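Local coordinates for protein ancestral D-type dye decolorizing peroxidase (Geotrichum candidum, PDB 7ANV) that binds haem and probably uses hydrogen peroxide to oxidise dyes and other substrates, as dye-decolorizing peroxidases do, at residues 133-138 with 176-181; 107-112 with 127-132; 1-6 with 224-229; 14-19 with 49-54. All coordinates share one frame; numbering follows the deposited sequence.

Contact 1 (133-138 with 176-181); sequences PAFKEK and EVLTIQ
The ring of Phe-135 meets the strand along its CE2-CZ side. CD1 of Ile-180 lies at the ring edge, near its plane and 3.9 Å from Phe-135 CZ, while CD2 of Leu-178 approaches the same two carbons on a slant, 3.5 Å from Phe-135 CE2. Beyond the two segments, Phe-25 of strand 20-28 packs edge-to-face with this ring, and Phe-251 of strand 247-256 touches both Phe-135 and Ile-180. With CG anti to the carbonyl carbon (chi1 -76°), the phenyl group swings off the helix and reaches the isoleucine from the opposing direction. Cutting Phe-135 back to an alanine would probably open a gap beside the methyls of Leu-178 and Ile-180 and take from Phe-25 its edge-to-face partner at this position.

Ala-134 brings the helix backbone itself close, its CB 3.8 Å from Leu-178 CB and 4.1 Å from Val-177 CG1. Lys-138 runs alongside that valine: its aliphatic chain slides past in the opposite direction, with CB 3.7 Å from Val-177 CG1, and bends in the middle to bring NZ back to the backbone. There NZ donates to Val-177 O over 3.0 Å, on a lone pair in the carbonyl plane, although this exposed lysine is poorly ordered.

Two successive strand residues, Val-177 and Leu-178, both point at the helix, and both face Phe-25 on the neighbouring strand. This is a classic beta bulge, set in an outer strand of the antiparallel four-stranded sheet that belongs to the alpha+beta barrel fold of dye-decolorizing peroxidases.

Contact 2 (107-112 with 127-132); sequences GQLADA and FVPDWD
Leu-109 presses on Pro-129 more tightly than carbon atoms usually do: its CD1 lies 3.3 Å from Pro-129 CG. The two side chains cross at about a right angle, and both rest on the same face of the Trp-131 indole, offset toward its rim. Leu-109 CD1 makes a CH-pi contact there, 4.3 Å from the centroid of the Trp-131 six-membered ring and 26° off the ring normal.

The far end of the indole pushes against the helix backbone itself, with Trp-131 CH2 3.5 Å from Leu-109 CA. Gln-108 crosses the same end of the ring at a slant. Its CG is anti to the backbone N (chi1 -164°), and the chain then runs on extended, carrying the amide past the benzo ring. The amide plane stands perpendicular to the indole, and Gln-108 OE1 is 3.5 Å from Trp-131 CZ2. That oxygen accepts from Arg-252 NH1, and NE2 donates to Phe-251 O, so the amide is held by strand 247-256 rather than by the tryptophan. Trp-131 NE1 in turn donates to Asp-117 OD2.

Ala-112 closes the apolar patch. Ala-112 CB lies 3.7 Å from Trp-131 CZ2 and 3.8 Å from Pro-129 CB, and 4.2 Å from Phe-127 CE1 at the edge of that ring. The contact is thus apolar packing, with its polar groups bonded to other parts of the chain.

The loop of residues 127-132 returns along helix 108-115 and leads directly into helix 133-137. The side chain of Gln-108, bonded to strand 247-256, lies about 9 Å from the haem.

Contact 3 (1-6 with 224-229); sequences APLDLN and VILVGR. With SO4 (sulfate ion), chain F.
This is a surface contact between the N-terminal tail ahead of strand 20-28 and the loop between strands 219-220 and 247-256, held largely by Arg-229 against Pro-2 and Leu-3. A bend at chi2 (-68°) turns the arm of Arg-229 toward these two residues. Arg-229 NH1 donates to Pro-2 O over 3.2 Å, approaching from above the carbonyl plane rather than along a lone pair. A water ties the same two residues again, accepting from NH2 and donating to Pro-2 O.

One face of the guanidinium carries Leu-3, whose CD2 sits over its centre, 3.8 Å above the plane. That methyl also touches Leu-226 CD1 at 3.9 Å. A sulfate, probably from the crystallisation liquor, lies at the guanidinium edge. Its O3 accepts from Arg-229 NH1 at 3.0 Å and from Ala-1 N at an equal 3.0 Å, so the anion bridges the chain's first residue to the loop; Asp-230 N binds it as well.

NE pairs with Asp-245 OD1 in a salt bridge, and together with the bonds of NH1 and NH2 this restrains the rotation of the guanidinium. A methionine in place of Arg-229 would probably leave Asp-245 without its charged mate, Pro-2 O without its arginine donor and the tail freer to move. Asp-4 N, 3.7 Å from Arg-229 NH2, is buried by the contact and has no hydrogen-bonding partner.

The arginine ends a type II turn, Leu-226 to Arg-229. Val-227 bonds through its backbone to Asp-245 and Gly-246, just ahead of strand 247-256, while on the tail side Leu-5 makes a backbone bond to Ala-49 in helix 48-59.

Contact 4 (14-19 with 49-54); sequences GGLPKK and AQVQKD. With SO4 (sulfate ion), chain H.
The glycine-rich loop that leads into strand 20-28 of the alpha+beta barrel domain packs against helix 48-59, with Val-51 as its main point of contact. Val-51 CG1 is anti to the backbone N (chi1 159°), which sets this methyl against the loop backbone: it stands 3.2 Å from Gly-15 O and 4.1 Å from Gly-14 C. The other methyl, CG2, meets Leu-16 CD2 at 3.9 Å, the two side chains crossing at about a right angle. A beta carbon on Gly-14 would fall some 3.0 Å from Val-51 CG1, a clash, and the positive phi of Gly-14 also favours glycine.

Farther along, Pro-17 touches the helix only loosely, CD 4.4 Å from Val-51 CG1 and CG about as far from Asp-54 CB. Asp-54 is steadied from within the helix, since Gln-50 NE2 donates to its OD1 over 2.8 Å, in the amide plane of the glutamine but above the carboxylate plane.

A sulfate, probably from the crystallisation liquor, accepts from Lys-18 N through its O4 at 2.8 Å. Arg-55 NH2, one residue beyond the segment, donates both to this anion and to Gly-15 O.

The contact therefore works by shape more than by polarity: Val-51 CG1 can come up to the loop backbone because Gly-14 has no beta carbon, while the buried carbonyl beside it finds its donor in Arg-55.

Overall arrangement
Contact 3 closes the longest loop, and nested inside it come contact 4, contact 2 and contact 1 in series, all three within the DyP alpha+beta barrel domain. Contacts 1 and 2, centres about 13 Å apart, are linked by the chain running from 127-132 into helix 133-137. Contacts 3 and 4, about 17 Å between centres, meet at helix 48-59. The pairs lie apart, contacts 2 and 4 about 32 Å between centres, though contacts 1 and 4 approach to about 8 Å between nearest atoms. The first sheet is thus packed both at the loop before strand 20-28 and at its outer strand 174-183, and the N-terminal tail is joined to the loop ahead of strand 247-256 in the second sheet.

Contact 1 (133-138 with 176-181)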
loop_
_atom_site.group_PDB
_atom_site.type_symbol
_atom_site.label_atom_id
_atom_site.label_comp_id
_atom_site.label_asym_id
_atom_site.label_seq_id
_atom_site.Cartn_x
_atom_site.Cartn_y
_atom_site.Cartn_z
ATOM N N PRO A 133 -20.014 -3.261 4.850
ATOM C CA PRO A 133 -21.043 -3.780 3.943
ATOM C C PRO A 133 -20.793 -3.518 2.448
ATOM O O PRO A 133 -20.983 -4.411 1.670
ATOM C CB PRO A 133 -22.317 -3.055 4.396
ATOM C CG PRO A 133 -22.079 -2.794 5.865
ATOM C CD PRO A 133 -20.588 -2.547 5.997
ATOM N N ALA A 134 -20.322 -2.320 2.079
ATOM C CA ALA A 134 -20.152 -1.903 0.669
ATOM C C ALA A 134 -19.164 -2.834 -0.037
ATOM O O ALA A 134 -19.363 -3.117 -1.204
ATOM C CB ALA A 134 -19.728 -0.450 0.593
ATOM N N PHE A 135 -18.137 -3.329 0.662
ATOM C CA PHE A 135 -17.073 -4.175 0.071
ATOM C C PHE A 135 -17.486 -5.655 0.045
ATOM O O PHE A 135 -16.925 -6.479 -0.728
ATOM C CB PHE A 135 -15.798 -3.964 0.880
ATOM C CG PHE A 135 -15.105 -2.664 0.573
ATOM C CD1 PHE A 135 -14.716 -2.392 -0.724
ATOM C CD2 PHE A 135 -14.826 -1.742 1.562
ATOM C CE1 PHE A 135 -14.046 -1.220 -1.024
ATOM C CE2 PHE A 135 -14.162 -0.565 1.256
ATOM C CZ PHE A 135 -13.769 -0.316 -0.033
ATOM N N LYS A 136 -18.456 -5.971 0.899
ATOM C CA LYS A 136 -18.828 -7.353 1.275
ATOM C C LYS A 136 -20.073 -7.681 0.461
ATOM O O LYS A 136 -20.086 -8.726 -0.207
ATOM C CB LYS A 136 -19.012 -7.409 2.799
ATOM C CG LYS A 136 -19.248 -8.784 3.397
ATOM C CD LYS A 136 -20.047 -8.764 4.684
ATOM C CE LYS A 136 -19.260 -8.202 5.845
ATOM N NZ LYS A 136 -19.459 -8.996 7.081
ATOM N N GLU A 137 -21.046 -6.766 0.461
ATOM C CA GLU A 137 -22.427 -6.996 -0.042
ATOM C C GLU A 137 -22.524 -6.672 -1.535
ATOM O O GLU A 137 -23.324 -7.322 -2.222
ATOM C CB GLU A 137 -23.451 -6.130 0.704
ATOM C CG GLU A 137 -23.461 -6.320 2.215
ATOM C CD GLU A 137 -23.704 -7.734 2.706
ATOM O OE1 GLU A 137 -24.385 -8.515 1.995
ATOM O OE2 GLU A 137 -23.207 -8.055 3.805
ATOM N N LYS A 138 -21.730 -5.723 -2.023
ATOM C CA LYS A 138 -22.145 -4.892 -3.180
ATOM C C LYS A 138 -21.251 -5.142 -4.404
ATOM O O LYS A 138 -20.101 -5.590 -4.220
ATOM C CB LYS A 138 -22.221 -3.443 -2.690
ATOM C CG LYS A 138 -23.288 -3.220 -1.618
ATOM C CD LYS A 138 -24.046 -1.903 -1.718
ATOM C CE LYS A 138 -23.511 -0.835 -0.783
ATOM N NZ LYS A 138 -23.816 0.534 -1.272
ATOM N N GLU A 176 -23.244 5.321 -7.204
ATOM C CA GLU A 176 -22.206 5.357 -6.140
ATOM C C GLU A 176 -22.446 4.179 -5.184
ATOM O O GLU A 176 -23.572 4.068 -4.655
ATOM C CB GLU A 176 -22.302 6.695 -5.430
ATOM C CG GLU A 176 -21.324 6.842 -4.277
ATOM C CD GLU A 176 -21.569 8.078 -3.445
ATOM O OE1 GLU A 176 -22.230 9.043 -3.964
ATOM O OE2 GLU A 176 -21.087 8.086 -2.291
ATOM N N VAL A 177 -21.448 3.338 -4.940
ATOM C CA VAL A 177 -21.520 2.234 -3.937
ATOM C C VAL A 177 -20.963 2.754 -2.626
ATOM O O VAL A 177 -21.521 2.490 -1.556
ATOM C CB VAL A 177 -20.744 0.991 -4.408
ATOM C CG1 VAL A 177 -20.788 -0.129 -3.383
ATOM C CG2 VAL A 177 -21.230 0.507 -5.757
ATOM N N LEU A 178 -19.880 3.516 -2.709
ATOM C CA LEU A 178 -19.141 3.956 -1.512
ATOM C C LEU A 178 -18.222 5.095 -1.949
ATOM O O LEU A 178 -17.588 4.992 -3.031
ATOM C CB LEU A 178 -18.338 2.780 -0.930
ATOM C CG LEU A 178 -17.463 3.104 0.281
ATOM C CD1 LEU A 178 -18.293 3.446 1.510
ATOM C CD2 LEU A 178 -16.514 1.956 0.597
ATOM N N THR A 179 -18.129 6.116 -1.113
ATOM C CA THR A 179 -17.064 7.129 -1.246
ATOM C C THR A 179 -16.239 7.121 0.032
ATOM O O THR A 179 -16.854 7.068 1.130
ATOM C CB THR A 179 -17.659 8.509 -1.533
ATOM O OG1 THR A 179 -18.468 8.358 -2.696
ATOM C CG2 THR A 179 -16.604 9.556 -1.792
ATOM N N ILE A 180 -14.912 7.137 -0.095
ATOM C CA ILE A 180 -14.021 7.199 1.096
ATOM C C ILE A 180 -13.085 8.366 0.817
ATOM O O ILE A 180 -12.445 8.375 -0.237
ATOM C CB ILE A 180 -13.228 5.893 1.347
ATOM C CG1 ILE A 180 -14.079 4.637 1.153
ATOM C CG2 ILE A 180 -12.605 5.984 2.741
ATOM C CD1 ILE A 180 -13.356 3.296 1.349
ATOM N N GLN A 181 -12.926 9.229 1.790
ATOM C CA GLN A 181 -11.966 10.338 1.716
ATOM C C GLN A 181 -10.726 10.039 2.553
ATOM O O GLN A 181 -10.860 9.682 3.749
ATOM C CB GLN A 181 -12.653 11.604 2.214
ATOM C CG GLN A 181 -11.762 12.837 2.099
ATOM C CD GLN A 181 -12.490 14.038 2.636
ATOM O OE1 GLN A 181 -13.544 14.396 2.108
ATOM N NE2 GLN A 181 -12.007 14.599 3.744
#

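Contact 2 (107-112 with 127-132)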
loop_
_atom_site.group_PDB
_atom_site.type_symbol
_atom_site.label_atom_id
_atom_site.label_comp_id
_atom_site.label_asym_id
_atom_site.label_seq_id
_atom_site.Cartn_x
_atom_site.Cartn_y
_atom_site.Cartn_z
ATOM N N GLY A 107 -11.704 -11.660 -7.524
ATOM C CA GLY A 107 -12.074 -10.518 -6.674
ATOM C C GLY A 107 -11.488 -10.669 -5.287
ATOM O O GLY A 107 -11.159 -11.818 -4.877
ATOM N N GLN A 108 -11.341 -9.579 -4.562
ATOM C CA GLN A 108 -10.675 -9.639 -3.235
ATOM C C GLN A 108 -11.523 -10.374 -2.189
ATOM O O GLN A 108 -10.940 -10.986 -1.262
ATOM C CB GLN A 108 -10.347 -8.237 -2.747
ATOM C CG GLN A 108 -9.328 -8.244 -1.609
ATOM C CD GLN A 108 -9.070 -6.857 -1.082
ATOM O OE1 GLN A 108 -9.476 -6.473 0.018
ATOM N NE2 GLN A 108 -8.437 -6.054 -1.910
ATOM N N LEU A 109 -12.865 -10.304 -2.263
ATOM C CA LEU A 109 -13.708 -10.949 -1.237
ATOM C C LEU A 109 -13.366 -12.432 -1.176
ATOM O O LEU A 109 -13.202 -12.932 -0.059
ATOM C CB LEU A 109 -15.189 -10.715 -1.543
ATOM C CG LEU A 109 -16.187 -11.390 -0.598
ATOM C CD1 LEU A 109 -15.955 -10.999 0.833
ATOM C CD2 LEU A 109 -17.602 -11.007 -0.961
ATOM N N ALA A 110 -13.213 -13.080 -2.333
ATOM C CA ALA A 110 -12.853 -14.500 -2.456
ATOM C C ALA A 110 -11.473 -14.776 -1.816
ATOM O O ALA A 110 -11.182 -15.937 -1.449
ATOM C CB ALA A 110 -12.881 -14.872 -3.920
ATOM N N ASP A 111 -10.602 -13.776 -1.754
ATOM C CA ASP A 111 -9.215 -13.937 -1.255
ATOM C C ASP A 111 -9.142 -13.595 0.240
ATOM O O ASP A 111 -8.097 -13.879 0.883
ATOM C CB ASP A 111 -8.282 -13.007 -2.030
ATOM C CG ASP A 111 -6.807 -13.356 -1.990
ATOM O OD1 ASP A 111 -6.451 -14.572 -1.844
ATOM O OD2 ASP A 111 -6.032 -12.431 -2.165
ATOM N N ALA A 112 -10.180 -13.014 0.823
ATOM C CA ALA A 112 -10.103 -12.513 2.223
ATOM C C ALA A 112 -9.631 -13.598 3.202
ATOM O O ALA A 112 -8.843 -13.287 4.110
ATOM C CB ALA A 112 -11.425 -11.948 2.652
ATOM N N PHE A 127 -17.388 -19.011 4.952
ATOM C CA PHE A 127 -16.516 -17.876 5.391
ATOM C C PHE A 127 -16.939 -16.541 4.757
ATOM O O PHE A 127 -16.840 -16.365 3.511
ATOM C CB PHE A 127 -15.025 -18.114 5.112
ATOM C CG PHE A 127 -14.144 -16.973 5.577
ATOM C CD1 PHE A 127 -13.944 -15.851 4.787
ATOM C CD2 PHE A 127 -13.548 -17.000 6.835
ATOM C CE1 PHE A 127 -13.159 -14.789 5.229
ATOM C CE2 PHE A 127 -12.790 -15.931 7.289
ATOM C CZ PHE A 127 -12.592 -14.825 6.483
ATOM N N VAL A 128 -17.257 -15.570 5.617
ATOM C CA VAL A 128 -17.543 -14.156 5.240
ATOM C C VAL A 128 -16.649 -13.262 6.087
ATOM O O VAL A 128 -16.636 -13.382 7.307
ATOM C CB VAL A 128 -19.021 -13.804 5.443
ATOM C CG1 VAL A 128 -19.343 -12.459 4.821
ATOM C CG2 VAL A 128 -19.928 -14.887 4.888
ATOM N N PRO A 129 -15.842 -12.381 5.472
ATOM C CA PRO A 129 -14.930 -11.536 6.237
ATOM C C PRO A 129 -15.711 -10.454 6.969
ATOM O O PRO A 129 -16.780 -10.097 6.477
ATOM C CB PRO A 129 -14.041 -10.916 5.174
ATOM C CG PRO A 129 -14.924 -10.863 3.948
ATOM C CD PRO A 129 -15.729 -12.147 4.026
ATOM N N ASP A 130 -15.144 -9.908 8.042
ATOM C CA ASP A 130 -15.788 -8.821 8.829
ATOM C C ASP A 130 -15.553 -7.472 8.131
ATOM O O ASP A 130 -15.059 -6.522 8.785
ATOM C CB ASP A 130 -15.268 -8.779 10.267
ATOM C CG ASP A 130 -15.582 -10.023 11.069
ATOM O OD1 ASP A 130 -16.535 -10.755 10.692
ATOM O OD2 ASP A 130 -14.858 -10.258 12.061
ATOM N N TRP A 131 -15.925 -7.370 6.856
ATOM C CA TRP A 131 -15.712 -6.154 6.024
ATOM C C TRP A 131 -16.837 -5.130 6.213
ATOM O O TRP A 131 -17.939 -5.525 6.705
ATOM C CB TRP A 131 -15.633 -6.583 4.571
ATOM C CG TRP A 131 -14.315 -7.155 4.176
ATOM C CD1 TRP A 131 -13.254 -7.465 4.984
ATOM C CD2 TRP A 131 -13.909 -7.469 2.836
ATOM N NE1 TRP A 131 -12.242 -7.993 4.238
ATOM C CE2 TRP A 131 -12.601 -7.981 2.923
ATOM C CE3 TRP A 131 -14.515 -7.361 1.583
ATOM C CZ2 TRP A 131 -11.889 -8.355 1.788
ATOM C CZ3 TRP A 131 -13.819 -7.742 0.464
ATOM C CH2 TRP A 131 -12.527 -8.241 0.576
ATOM N N ASP A 132 -16.615 -3.877 5.796
ATOM C CA ASP A 132 -17.713 -2.885 5.670
ATOM C C ASP A 132 -18.694 -3.459 4.647
ATOM O O ASP A 132 -18.265 -4.056 3.654
ATOM C CB ASP A 132 -17.236 -1.479 5.269
ATOM C CG ASP A 132 -16.322 -0.807 6.292
ATOM O OD1 ASP A 132 -16.357 -1.228 7.470
ATOM O OD2 ASP A 132 -15.622 0.149 5.918
#

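Contact 3 (1-6 with 224-229)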
loop_
_atom_site.group_PDB
_atom_site.type_symbol
_atom_site.label_atom_id
_atom_site.label_comp_id
_atom_site.label_asym_id
_atom_site.label_seq_id
_atom_site.Cartn_x
_atom_site.Cartn_y
_atom_site.Cartn_z
ATOM N N ALA A 1 11.150 -0.493 -25.850
ATOM C CA ALA A 1 10.917 0.927 -26.260
ATOM C C ALA A 1 10.838 1.816 -25.022
ATOM O O ALA A 1 10.497 1.336 -23.926
ATOM C CB ALA A 1 9.647 1.037 -27.079
ATOM N N PRO A 2 11.130 3.136 -25.158
ATOM C CA PRO A 2 10.982 4.057 -24.039
ATOM C C PRO A 2 9.513 4.029 -23.580
ATOM O O PRO A 2 8.623 3.644 -24.331
ATOM C CB PRO A 2 11.435 5.428 -24.563
ATOM C CG PRO A 2 11.440 5.282 -26.089
ATOM C CD PRO A 2 11.635 3.803 -26.367
ATOM N N LEU A 3 9.293 4.384 -22.335
ATOM C CA LEU A 3 7.915 4.479 -21.800
ATOM C C LEU A 3 7.256 5.731 -22.365
ATOM O O LEU A 3 7.928 6.806 -22.397
ATOM C CB LEU A 3 7.982 4.552 -20.285
ATOM C CG LEU A 3 8.620 3.360 -19.606
ATOM C CD1 LEU A 3 8.842 3.664 -18.132
ATOM C CD2 LEU A 3 7.762 2.123 -19.781
ATOM N N ASP A 4 6.004 5.617 -22.796
ATOM C CA ASP A 4 5.237 6.805 -23.208
ATOM C C ASP A 4 4.453 7.236 -21.984
ATOM O O ASP A 4 3.417 6.637 -21.676
ATOM C CB ASP A 4 4.375 6.542 -24.424
ATOM C CG ASP A 4 3.447 7.687 -24.742
ATOM O OD1 ASP A 4 3.611 8.853 -24.153
ATOM O OD2 ASP A 4 2.527 7.393 -25.522
ATOM N N LEU A 5 4.966 8.235 -21.293
ATOM C CA LEU A 5 4.380 8.605 -19.993
ATOM C C LEU A 5 3.030 9.291 -20.201
ATOM O O LEU A 5 2.308 9.397 -19.229
ATOM C CB LEU A 5 5.359 9.499 -19.256
ATOM C CG LEU A 5 6.712 8.886 -18.905
ATOM C CD1 LEU A 5 7.470 9.880 -18.046
ATOM C CD2 LEU A 5 6.569 7.568 -18.200
ATOM N N ASN A 6 2.692 9.727 -21.420
ATOM C CA ASN A 6 1.375 10.314 -21.693
ATOM C C ASN A 6 0.344 9.231 -22.019
ATOM O O ASN A 6 -0.822 9.629 -22.302
ATOM C CB ASN A 6 1.417 11.372 -22.786
ATOM C CG ASN A 6 0.402 12.469 -22.588
ATOM O OD1 ASN A 6 0.016 12.848 -21.474
ATOM N ND2 ASN A 6 -0.095 12.983 -23.692
ATOM N N VAL A 224 7.382 -5.182 -14.216
ATOM C CA VAL A 224 6.955 -5.516 -12.845
ATOM C C VAL A 224 5.713 -4.683 -12.478
ATOM O O VAL A 224 4.966 -5.109 -11.603
ATOM C CB VAL A 224 8.114 -5.298 -11.878
ATOM C CG1 VAL A 224 7.679 -5.394 -10.440
ATOM C CG2 VAL A 224 9.232 -6.280 -12.170
ATOM N N ILE A 225 5.566 -3.505 -13.069
ATOM C CA ILE A 225 4.500 -2.522 -12.698
ATOM C C ILE A 225 3.483 -2.446 -13.836
ATOM O O ILE A 225 2.266 -2.430 -13.569
ATOM C CB ILE A 225 5.106 -1.148 -12.355
ATOM C CG1 ILE A 225 6.102 -1.277 -11.204
ATOM C CG2 ILE A 225 3.981 -0.157 -12.031
ATOM C CD1 ILE A 225 5.524 -1.877 -9.953
ATOM N N LEU A 226 3.958 -2.406 -15.076
ATOM C CA LEU A 226 3.113 -2.173 -16.269
ATOM C C LEU A 226 2.920 -3.451 -17.070
ATOM O O LEU A 226 3.924 -4.091 -17.462
ATOM C CB LEU A 226 3.780 -1.129 -17.148
ATOM C CG LEU A 226 3.926 0.266 -16.552
ATOM C CD1 LEU A 226 4.778 1.105 -17.523
ATOM C CD2 LEU A 226 2.592 0.922 -16.265
ATOM N N VAL A 227 1.668 -3.835 -17.268
ATOM C CA VAL A 227 1.340 -5.058 -18.041
ATOM C C VAL A 227 1.902 -4.857 -19.457
ATOM O O VAL A 227 1.878 -3.740 -19.988
ATOM C CB VAL A 227 -0.176 -5.333 -18.013
ATOM C CG1 VAL A 227 -0.560 -6.433 -18.969
ATOM C CG2 VAL A 227 -0.643 -5.674 -16.621
ATOM N N GLY A 228 2.547 -5.878 -19.994
ATOM C CA GLY A 228 2.983 -5.893 -21.394
ATOM C C GLY A 228 4.335 -5.264 -21.619
ATOM O O GLY A 228 4.764 -5.259 -22.758
ATOM N N ARG A 229 5.004 -4.780 -20.585
ATOM C CA ARG A 229 6.359 -4.217 -20.721
ATOM C C ARG A 229 7.385 -5.260 -20.273
ATOM O O ARG A 229 7.032 -6.287 -19.649
ATOM C CB ARG A 229 6.454 -2.906 -19.947
ATOM C CG ARG A 229 5.721 -1.751 -20.606
ATOM C CD ARG A 229 6.327 -1.261 -21.917
ATOM N NE ARG A 229 5.649 -0.020 -22.254
ATOM C CZ ARG A 229 6.122 0.949 -23.015
ATOM N NH1 ARG A 229 7.331 0.848 -23.555
ATOM N NH2 ARG A 229 5.373 2.016 -23.242
HETATM S S SO4 F . 9.404 -2.751 -23.433
HETATM O O1 SO4 F . 9.495 -2.339 -22.049
HETATM O O2 SO4 F . 10.717 -3.128 -23.906
HETATM O O3 SO4 F . 8.912 -1.659 -24.220
HETATM O O4 SO4 F . 8.539 -3.877 -23.563
HETATM O O HOH W 1 5.853 3.087 -25.902
#

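Contact 4 (14-19 with 49-54)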
loop_
_atom_site.group_PDB
_atom_site.type_symbol
_atom_site.label_atom_id
_atom_site.label_comp_id
_atom_site.label_asym_id
_atom_site.label_seq_id
_atom_site.Cartn_x
_atom_site.Cartn_y
_atom_site.Cartn_z
ATOM N N GLY A 14 5.066 7.972 -10.879
ATOM C CA GLY A 14 5.065 9.339 -10.327
ATOM C C GLY A 14 4.134 9.460 -9.142
ATOM O O GLY A 14 4.601 9.809 -8.042
ATOM N N GLY A 15 2.883 9.075 -9.350
ATOM C CA GLY A 15 1.808 9.148 -8.346
ATOM C C GLY A 15 1.143 10.503 -8.292
ATOM O O GLY A 15 1.809 11.538 -8.450
ATOM N N LEU A 16 -0.174 10.505 -8.082
ATOM C CA LEU A 16 -0.946 11.768 -8.006
ATOM C C LEU A 16 -0.577 12.514 -6.736
ATOM O O LEU A 16 -0.686 11.973 -5.650
ATOM C CB LEU A 16 -2.442 11.450 -8.019
ATOM C CG LEU A 16 -2.957 10.659 -9.209
ATOM C CD1 LEU A 16 -4.449 10.385 -9.022
ATOM C CD2 LEU A 16 -2.698 11.416 -10.488
ATOM N N PRO A 17 -0.062 13.746 -6.835
ATOM C CA PRO A 17 0.294 14.522 -5.646
ATOM C C PRO A 17 -0.982 14.941 -4.915
ATOM O O PRO A 17 -2.005 15.109 -5.573
ATOM C CB PRO A 17 1.009 15.768 -6.190
ATOM C CG PRO A 17 0.610 15.837 -7.611
ATOM C CD PRO A 17 0.306 14.438 -8.078
ATOM N N LYS A 18 -0.931 15.017 -3.589
ATOM C CA LYS A 18 -2.190 15.171 -2.825
ATOM C C LYS A 18 -1.949 15.628 -1.391
ATOM O O LYS A 18 -0.926 15.232 -0.758
ATOM C CB LYS A 18 -2.923 13.830 -2.843
ATOM C CG LYS A 18 -2.275 12.700 -2.061
ATOM C CD LYS A 18 -2.744 11.337 -2.503
ATOM C CE LYS A 18 -1.931 10.207 -1.920
ATOM N NZ LYS A 18 -2.377 8.926 -2.476
ATOM N N LYS A 19 -2.922 16.360 -0.866
ATOM C CA LYS A 19 -3.134 16.529 0.599
ATOM C C LYS A 19 -4.403 15.754 0.986
ATOM O O LYS A 19 -4.566 15.417 2.136
ATOM C CB LYS A 19 -3.263 18.015 0.933
ATOM C CG LYS A 19 -1.999 18.808 0.596
ATOM C CD LYS A 19 -1.927 20.229 1.144
ATOM C CE LYS A 19 -0.515 20.796 0.997
ATOM N NZ LYS A 19 -0.280 22.002 1.837
ATOM N N ALA A 49 2.937 11.817 -17.541
ATOM C CA ALA A 49 3.515 13.038 -18.140
ATOM C C ALA A 49 2.984 14.265 -17.380
ATOM O O ALA A 49 3.797 15.146 -17.003
ATOM C CB ALA A 49 3.227 13.106 -19.641
ATOM N N GLN A 50 1.662 14.359 -17.176
ATOM C CA GLN A 50 1.049 15.524 -16.517
ATOM C C GLN A 50 1.489 15.560 -15.055
ATOM O O GLN A 50 1.793 16.630 -14.547
ATOM C CB GLN A 50 -0.471 15.491 -16.602
ATOM C CG GLN A 50 -1.094 16.745 -16.006
ATOM C CD GLN A 50 -0.651 18.002 -16.711
ATOM O OE1 GLN A 50 -0.566 18.065 -17.930
ATOM N NE2 GLN A 50 -0.356 19.031 -15.943
ATOM N N VAL A 51 1.558 14.419 -14.389
ATOM C CA VAL A 51 2.053 14.399 -12.973
ATOM C C VAL A 51 3.452 15.011 -12.876
ATOM O O VAL A 51 3.739 15.767 -11.935
ATOM C CB VAL A 51 2.027 12.970 -12.402
ATOM C CG1 VAL A 51 2.953 12.795 -11.202
ATOM C CG2 VAL A 51 0.634 12.556 -12.063
ATOM N N GLN A 52 4.334 14.675 -13.804
ATOM C CA GLN A 52 5.724 15.189 -13.770
ATOM C C GLN A 52 5.697 16.702 -13.945
ATOM O O GLN A 52 6.472 17.386 -13.264
ATOM C CB GLN A 52 6.596 14.484 -14.807
ATOM C CG GLN A 52 6.766 13.019 -14.490
ATOM C CD GLN A 52 7.513 12.799 -13.203
ATOM O OE1 GLN A 52 6.926 12.573 -12.136
ATOM N NE2 GLN A 52 8.816 12.765 -13.336
ATOM N N LYS A 53 4.828 17.210 -14.813
ATOM C CA LYS A 53 4.612 18.669 -14.912
ATOM C C LYS A 53 4.081 19.221 -13.600
ATOM O O LYS A 53 4.598 20.256 -13.165
ATOM C CB LYS A 53 3.531 18.971 -15.928
ATOM C CG LYS A 53 4.046 19.313 -17.271
ATOM C CD LYS A 53 2.983 19.928 -18.109
ATOM C CE LYS A 53 3.431 19.860 -19.534
ATOM N NZ LYS A 53 4.664 20.663 -19.728
ATOM N N ASP A 54 3.057 18.592 -13.037
ATOM C CA ASP A 54 2.397 19.039 -11.778
ATOM C C ASP A 54 3.422 19.086 -10.634
ATOM O O ASP A 54 3.424 20.059 -9.878
ATOM C CB ASP A 54 1.259 18.113 -11.394
ATOM C CG ASP A 54 0.046 18.194 -12.304
ATOM O OD1 ASP A 54 -0.024 19.147 -13.131
ATOM O OD2 ASP A 54 -0.805 17.287 -12.181
HETATM S S SO4 H . 2.995 14.142 -2.758
HETATM O O1 SO4 H . 3.556 13.862 -1.463
HETATM O O2 SO4 H . 3.309 13.058 -3.655
HETATM O O3 SO4 H . 3.552 15.367 -3.277
HETATM O O4 SO4 H . 1.568 14.284 -2.639
#